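Local atomic coordinates of colicin-B (Escherichia coli, PDB entry 1RH1), a protein that forms channels in the cytoplasmic membrane of Escherichia coli and closely related bacteria, depolarizing it and dissipating cellular energy. Residues S100-V105 with M182-G187. Numbering follows the deposited sequence.
Sequences SAARTV and MAIIGG
Ile184, projecting from the strand 179-186, divides its CG2 methyl and its CG1-CD1 arm between neighbouring residues of the helix 99-110. CG2 of Ile184 rests 3.6 Å from CB of Ala102. The same CG2 of Ile184 lies 3.8 Å from the backbone O of Ala102. The longer arm runs out to Arg103, where CD1 of Ile184 rests against the start of the stem, from CA through CG: it stops 3.8 Å from CB of Arg103 and 3.9 Å from CG of Arg103. Ile184 is extended, CG1 anti to the backbone N (chi1 175°) and CD1 anti again at chi2 (-177°), which carries CD1 as far as the helix while CG2 stays beside Ala102. Arg103 also leaves its backbone with CG anti to N, then bends at chi3 (40°). Its side chain crosses that of the isoleucine at about a right angle. The guanidinium lies obliquely to CD1. CA of Arg103 and CA of Ile184, the nearest pair of CA atoms, lie 6.7 Å apart, and the Ile184 side chain reaches into the space between helix and strand.

The contact lays the helix against an antiparallel sheet in the N-terminal part of the colicin. Strand 179-186 is paired there with strands 121-128 and 169-176; Phe125 also touches Ala102, and Tyr169 touches Ile184. With no hydrogen bond or salt bridge between the two segments, helix and strand meet here through aliphatic van der Waals contacts, to which the charged Arg103 contributes its hydrocarbon stem.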
ATOM      1  N   SER A 100      12.736   0.884  24.010  1.00  2.16           N
ATOM      2  CA  SER A 100      13.199  -0.474  24.149  1.00  7.03           C
ATOM      3  C   SER A 100      12.103  -1.437  24.591  1.00  5.12           C
ATOM      4  O   SER A 100      12.107  -2.591  24.168  1.00  3.78           O
ATOM      5  CB  SER A 100      14.349  -0.419  25.122  1.00 10.02           C
ATOM      6  OG  SER A 100      14.949  -1.676  25.394  1.00 21.67           O
ATOM      7  N   ALA A 101      11.139  -0.966  25.392  1.00  5.02           N
ATOM      8  CA  ALA A 101      10.001  -1.784  25.804  1.00  2.00           C
ATOM      9  C   ALA A 101       9.006  -1.952  24.663  1.00  3.39           C
ATOM     10  O   ALA A 101       8.537  -3.065  24.431  1.00 11.89           O
ATOM     11  CB  ALA A 101       9.266  -1.149  26.956  1.00  2.00           C
ATOM     12  N   ALA A 102       8.666  -0.881  23.927  1.00  3.58           N
ATOM     13  CA  ALA A 102       7.788  -0.957  22.773  1.00  2.00           C
ATOM     14  C   ALA A 102       8.396  -1.807  21.666  1.00  3.11           C
ATOM     15  O   ALA A 102       7.682  -2.431  20.887  1.00  5.16           O
ATOM     16  CB  ALA A 102       7.552   0.416  22.203  1.00  2.00           C
ATOM     17  N   ARG A 103       9.728  -1.866  21.571  1.00  2.58           N
ATOM     18  CA  ARG A 103      10.401  -2.619  20.540  1.00  2.00           C
ATOM     19  C   ARG A 103      10.255  -4.080  20.853  1.00  3.14           C
ATOM     20  O   ARG A 103       9.998  -4.872  19.949  1.00  3.83           O
ATOM     21  CB  ARG A 103      11.831  -2.229  20.522  1.00  2.00           C
ATOM     22  CG  ARG A 103      12.666  -2.921  19.462  1.00  2.00           C
ATOM     23  CD  ARG A 103      13.974  -2.162  19.219  1.00  2.00           C
ATOM     24  NE  ARG A 103      14.581  -1.653  20.441  1.00  6.00           N
ATOM     25  CZ  ARG A 103      14.930  -0.364  20.594  1.00  9.64           C
ATOM     26  NH1 ARG A 103      14.757   0.572  19.641  1.00  2.90           N
ATOM     27  NH2 ARG A 103      15.462  -0.008  21.763  1.00 12.80           N
ATOM     28  N   THR A 104      10.368  -4.427  22.141  1.00  2.00           N
ATOM     29  CA  THR A 104      10.198  -5.801  22.572  1.00  2.00           C
ATOM     30  C   THR A 104       8.817  -6.297  22.215  1.00  3.73           C
ATOM     31  O   THR A 104       8.733  -7.403  21.706  1.00  6.21           O
ATOM     32  CB  THR A 104      10.395  -5.911  24.049  1.00  2.00           C
ATOM     33  OG1 THR A 104      11.735  -5.563  24.307  1.00  2.00           O
ATOM     34  CG2 THR A 104      10.165  -7.292  24.552  1.00  3.39           C
ATOM     35  N   VAL A 105       7.739  -5.533  22.414  1.00  3.51           N
ATOM     36  CA  VAL A 105       6.406  -5.952  22.004  1.00  2.00           C
ATOM     37  C   VAL A 105       6.311  -6.019  20.487  1.00  3.37           C
ATOM     38  O   VAL A 105       5.678  -6.937  19.963  1.00  2.00           O
ATOM     39  CB  VAL A 105       5.381  -4.969  22.573  1.00  2.00           C
ATOM     40  CG1 VAL A 105       3.976  -5.243  22.090  1.00  2.00           C
ATOM     41  CG2 VAL A 105       5.418  -5.113  24.080  1.00  2.00           C
ATOM     42  N   MET A 182       2.852   8.271  20.002  1.00  2.00           N
ATOM     43  CA  MET A 182       4.146   8.156  19.347  1.00  2.51           C
ATOM     44  C   MET A 182       4.558   6.701  19.464  1.00  2.00           C
ATOM     45  O   MET A 182       4.544   6.140  20.560  1.00  2.23           O
ATOM     46  CB  MET A 182       5.156   9.066  20.011  1.00  3.91           C
ATOM     47  CG  MET A 182       4.831  10.504  19.644  1.00  2.00           C
ATOM     48  SD  MET A 182       6.263  11.392  19.023  1.00  2.00           S
ATOM     49  CE  MET A 182       6.617  10.350  17.645  1.00  2.00           C
ATOM     50  N   ALA A 183       4.884   6.086  18.322  1.00  2.00           N
ATOM     51  CA  ALA A 183       5.124   4.660  18.217  1.00  2.00           C
ATOM     52  C   ALA A 183       6.374   4.231  17.506  1.00  2.00           C
ATOM     53  O   ALA A 183       7.014   5.039  16.848  1.00  6.03           O
ATOM     54  CB  ALA A 183       4.023   3.993  17.468  1.00  2.00           C
ATOM     55  N   ILE A 184       6.725   2.941  17.601  1.00  2.94           N
ATOM     56  CA  ILE A 184       7.831   2.381  16.845  1.00  2.00           C
ATOM     57  C   ILE A 184       7.275   1.476  15.773  1.00  2.00           C
ATOM     58  O   ILE A 184       6.635   0.474  16.058  1.00  3.66           O
ATOM     59  CB  ILE A 184       8.792   1.604  17.778  1.00  2.00           C
ATOM     60  CG1 ILE A 184       9.838   0.939  16.921  1.00  2.00           C
ATOM     61  CG2 ILE A 184       8.052   0.609  18.646  1.00  2.00           C
ATOM     62  CD1 ILE A 184      10.797   0.096  17.743  1.00  2.75           C
ATOM     63  N   ILE A 185       7.473   1.811  14.513  1.00  2.00           N
ATOM     64  CA  ILE A 185       6.977   0.943  13.479  1.00  2.00           C
ATOM     65  C   ILE A 185       8.056   0.038  12.946  1.00  2.00           C
ATOM     66  O   ILE A 185       9.244   0.241  13.134  1.00  2.00           O
ATOM     67  CB  ILE A 185       6.357   1.780  12.352  1.00  2.00           C
ATOM     68  CG1 ILE A 185       7.221   2.894  11.840  1.00  2.00           C
ATOM     69  CG2 ILE A 185       5.120   2.393  12.945  1.00  5.75           C
ATOM     70  CD1 ILE A 185       6.603   3.723  10.699  1.00  2.00           C
ATOM     71  N   GLY A 186       7.644  -1.025  12.299  1.00  2.00           N
ATOM     72  CA  GLY A 186       8.566  -1.981  11.727  1.00  2.80           C
ATOM     73  C   GLY A 186       7.817  -3.087  11.021  1.00  2.00           C
ATOM     74  O   GLY A 186       6.602  -3.012  10.884  1.00  2.00           O
ATOM     75  N   GLY A 187       8.533  -4.096  10.535  1.00  2.00           N
ATOM     76  CA  GLY A 187       7.856  -5.248   9.968  1.00  2.50           C
ATOM     77  C   GLY A 187       7.909  -5.400   8.464  1.00  2.00           C
ATOM     78  O   GLY A 187       7.955  -6.532   7.996  1.00  2.00           O
TER